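Local coordinates for protein SaTIE-TED (PDB 6FX6) that is of uncertain function but forms the thioester domain of an LPXTG-anchored staphylococcal surface protein, a class thought to attach covalently to host targets, at residues Thr79-Phe84 with Ala126-Ser131. Sequence-based numbering, arbitrary orientation.
Sequences TMISHF and ADILKS
Phe84 and Ser131 make the closest side-chain approach between 79-84 and 126-131, on helices 72-87 and 121-134, and they do it with carbon: the CB atoms lie 4.0 Å apart, and Ser131 CB is also 4.2 Å from Phe84 CG, so the serine methylene rests against the root of the phenylalanine, approaching its ring obliquely. The ring itself is set by its own helix. Phe84 CG stands beside the backbone N and anti to the carbonyl carbon (chi1 -67°), which carries the ring back along the helix; there His83 CD2 sits 3.6 Å above the ring plane, over its centre, while SE of Met80, a selenomethionine in this crystal, lies in plane at the edge. One face and one rim position are therefore taken by neighbours from the same helix. Ser131 OG, with the same kind of first torsion, leads away from Phe84 and gives a weak hydrogen bond to Asp127 O at 3.3 Å; the same carbonyl also accepts Ser131 N in the regular helical bond. With the hydroxyl directed there, it is CB that meets Phe84.

A second touch is looser. Ile81 and Ile128 share the common helical conformation (chi1 -65° and -67°), with CG1 beside the backbone N and CG2 anti to it, which puts CG2 rather than CG1 at the contact: Ile128 CG2 leans in toward the flank of Ile81 CG2, 4.4 Å away. Both isoleucines also pack on helix 94-107, Ile81 on Ile104 and Leu107, Ile128 on Thr100 and Leu103, so three helices of the thioester domain meet here. Nearby, Asn89 ND2 hydrogen-bonds to Phe84 O.

No hydrogen bond or salt bridge crosses between 79-84 and 126-131: what joins them is van der Waals contact between aliphatic carbons and the base of one aromatic side chain, which implies a small, apolar and weakly directional interface.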
ATOM      1  N   THR A  79       5.450  -1.396  -0.508  1.00 36.74           N
ATOM      2  CA  THR A  79       4.368  -0.424  -0.689  1.00 37.28           C
ATOM      3  C   THR A  79       3.047  -0.935  -0.095  1.00 37.08           C
ATOM      4  O   THR A  79       2.267  -0.145   0.446  1.00 36.36           O
ATOM      5  CB  THR A  79       4.168  -0.023  -2.173  1.00 37.66           C
ATOM      6  OG1 THR A  79       3.850  -1.171  -2.961  1.00 35.82           O
ATOM      7  CG2 THR A  79       5.427   0.641  -2.738  1.00 36.92           C
HETATM    8  N   MSE A  80       2.816  -2.247  -0.186  1.00 37.81           N
HETATM    9  CA  MSE A  80       1.647  -2.894   0.434  1.00 39.73           C
HETATM   10  C   MSE A  80       1.665  -2.756   1.930  1.00 36.35           C
HETATM   11  O   MSE A  80       0.639  -2.464   2.547  1.00 36.80           O
HETATM   12  CB  MSE A  80       1.580  -4.406   0.171  1.00 46.66           C
HETATM   13  CG  MSE A  80       1.483  -4.842  -1.285  1.00 55.39           C
HETATM   14 SE   MSE A  80      -0.188  -4.177  -2.049  1.00 62.47          SE
HETATM   15  CE  MSE A  80       0.479  -2.512  -2.877  1.00 55.04           C
ATOM     16  N   ILE A  81       2.827  -2.986   2.530  1.00 35.15           N
ATOM     17  CA  ILE A  81       2.976  -2.869   3.978  1.00 34.41           C
ATOM     18  C   ILE A  81       2.803  -1.415   4.418  1.00 32.02           C
ATOM     19  O   ILE A  81       2.120  -1.149   5.404  1.00 31.55           O
ATOM     20  CB  ILE A  81       4.327  -3.440   4.468  1.00 35.43           C
ATOM     21  CG1 ILE A  81       4.380  -4.954   4.216  1.00 40.66           C
ATOM     22  CG2 ILE A  81       4.514  -3.168   5.956  1.00 35.86           C
ATOM     23  CD1 ILE A  81       5.779  -5.530   4.202  1.00 42.73           C
ATOM     24  N   SER A  82       3.412  -0.484   3.691  1.00 29.01           N
ATOM     25  CA  SER A  82       3.239   0.930   3.984  1.00 28.85           C
ATOM     26  C   SER A  82       1.764   1.319   3.875  1.00 29.69           C
ATOM     27  O   SER A  82       1.205   1.903   4.803  1.00 26.84           O
ATOM     28  CB  SER A  82       4.091   1.784   3.050  1.00 31.62           C
ATOM     29  OG  SER A  82       3.889   3.169   3.288  1.00 31.13           O
ATOM     30  N   HIS A  83       1.132   0.949   2.762  1.00 32.10           N
ATOM     31  CA  HIS A  83      -0.253   1.344   2.494  1.00 32.13           C
ATOM     32  C   HIS A  83      -1.249   0.781   3.514  1.00 33.05           C
ATOM     33  O   HIS A  83      -1.920   1.543   4.219  1.00 33.30           O
ATOM     34  CB  HIS A  83      -0.666   0.937   1.080  1.00 33.02           C
ATOM     35  CG  HIS A  83      -2.072   1.302   0.740  1.00 33.27           C
ATOM     36  ND1 HIS A  83      -2.450   2.585   0.403  1.00 33.30           N
ATOM     37  CD2 HIS A  83      -3.200   0.554   0.710  1.00 34.29           C
ATOM     38  CE1 HIS A  83      -3.750   2.607   0.163  1.00 34.25           C
ATOM     39  NE2 HIS A  83      -4.230   1.390   0.350  1.00 35.99           N
ATOM     40  N   PHE A  84      -1.338  -0.544   3.582  1.00 32.40           N
ATOM     41  CA  PHE A  84      -2.311  -1.208   4.453  1.00 35.84           C
ATOM     42  C   PHE A  84      -1.936  -1.151   5.929  1.00 35.27           C
ATOM     43  O   PHE A  84      -2.821  -1.138   6.791  1.00 36.17           O
ATOM     44  CB  PHE A  84      -2.525  -2.657   4.015  1.00 37.96           C
ATOM     45  CG  PHE A  84      -3.192  -2.782   2.679  1.00 41.19           C
ATOM     46  CD1 PHE A  84      -4.550  -2.499   2.543  1.00 44.47           C
ATOM     47  CD2 PHE A  84      -2.477  -3.180   1.555  1.00 40.72           C
ATOM     48  CE1 PHE A  84      -5.180  -2.611   1.312  1.00 46.32           C
ATOM     49  CE2 PHE A  84      -3.103  -3.294   0.322  1.00 42.84           C
ATOM     50  CZ  PHE A  84      -4.452  -3.004   0.198  1.00 45.94           C
ATOM     51  N   ALA A 126       0.224  -9.499  12.212  1.00 46.77           N
ATOM     52  CA  ALA A 126      -0.691 -10.496  11.632  1.00 50.68           C
ATOM     53  C   ALA A 126      -1.832  -9.859  10.833  1.00 49.33           C
ATOM     54  O   ALA A 126      -2.132 -10.306   9.727  1.00 49.74           O
ATOM     55  CB  ALA A 126      -1.256 -11.409  12.722  1.00 52.93           C
ATOM     56  N   ASP A 127      -2.445  -8.812  11.385  1.00 50.65           N
ATOM     57  CA  ASP A 127      -3.519  -8.083  10.697  1.00 53.07           C
ATOM     58  C   ASP A 127      -3.035  -7.406   9.409  1.00 47.49           C
ATOM     59  O   ASP A 127      -3.798  -7.310   8.446  1.00 48.07           O
ATOM     60  CB  ASP A 127      -4.189  -7.042  11.618  1.00 56.60           C
ATOM     61  CG  ASP A 127      -5.634  -6.733  11.209  1.00 64.61           C
ATOM     62  OD1 ASP A 127      -6.486  -7.649  11.285  1.00 72.42           O
ATOM     63  OD2 ASP A 127      -5.923  -5.576  10.819  1.00 60.29           O
ATOM     64  N   ILE A 128      -1.780  -6.952   9.391  1.00 44.87           N
ATOM     65  CA  ILE A 128      -1.184  -6.344   8.188  1.00 42.79           C
ATOM     66  C   ILE A 128      -0.957  -7.395   7.104  1.00 44.99           C
ATOM     67  O   ILE A 128      -1.340  -7.186   5.955  1.00 45.80           O
ATOM     68  CB  ILE A 128       0.141  -5.601   8.493  1.00 40.86           C
ATOM     69  CG1 ILE A 128      -0.144  -4.376   9.364  1.00 37.47           C
ATOM     70  CG2 ILE A 128       0.844  -5.168   7.203  1.00 40.46           C
ATOM     71  CD1 ILE A 128       1.093  -3.688   9.898  1.00 35.31           C
ATOM     72  N   LEU A 129      -0.341  -8.515   7.469  1.00 47.59           N
ATOM     73  CA  LEU A 129      -0.112  -9.608   6.511  1.00 52.64           C
ATOM     74  C   LEU A 129      -1.415 -10.175   5.925  1.00 51.94           C
ATOM     75  O   LEU A 129      -1.454 -10.530   4.747  1.00 49.45           O
ATOM     76  CB  LEU A 129       0.723 -10.727   7.148  1.00 57.05           C
ATOM     77  CG  LEU A 129       2.165 -10.356   7.512  1.00 56.79           C
ATOM     78  CD1 LEU A 129       2.846 -11.533   8.195  1.00 59.87           C
ATOM     79  CD2 LEU A 129       2.954  -9.910   6.288  1.00 55.81           C
ATOM     80  N   LYS A 130      -2.466 -10.238   6.746  1.00 53.96           N
ATOM     81  CA  LYS A 130      -3.808 -10.642   6.295  1.00 55.84           C
ATOM     82  C   LYS A 130      -4.372  -9.665   5.257  1.00 52.41           C
ATOM     83  O   LYS A 130      -4.966 -10.096   4.275  1.00 52.05           O
ATOM     84  CB  LYS A 130      -4.769 -10.743   7.491  1.00 58.35           C
ATOM     85  CG  LYS A 130      -6.181 -11.213   7.159  1.00 63.79           C
ATOM     86  CD  LYS A 130      -7.084 -11.192   8.384  1.00 68.09           C
ATOM     87  CE  LYS A 130      -8.454 -11.781   8.084  1.00 75.50           C
ATOM     88  NZ  LYS A 130      -9.312 -11.866   9.299  1.00 79.84           N
ATOM     89  N   SER A 131      -4.193  -8.363   5.487  1.00 47.58           N
ATOM     90  CA  SER A 131      -4.637  -7.338   4.535  1.00 46.95           C
ATOM     91  C   SER A 131      -3.881  -7.409   3.204  1.00 47.47           C
ATOM     92  O   SER A 131      -4.491  -7.266   2.135  1.00 46.69           O
ATOM     93  CB  SER A 131      -4.491  -5.932   5.129  1.00 45.02           C
ATOM     94  OG  SER A 131      -5.470  -5.695   6.119  1.00 46.58           O
TER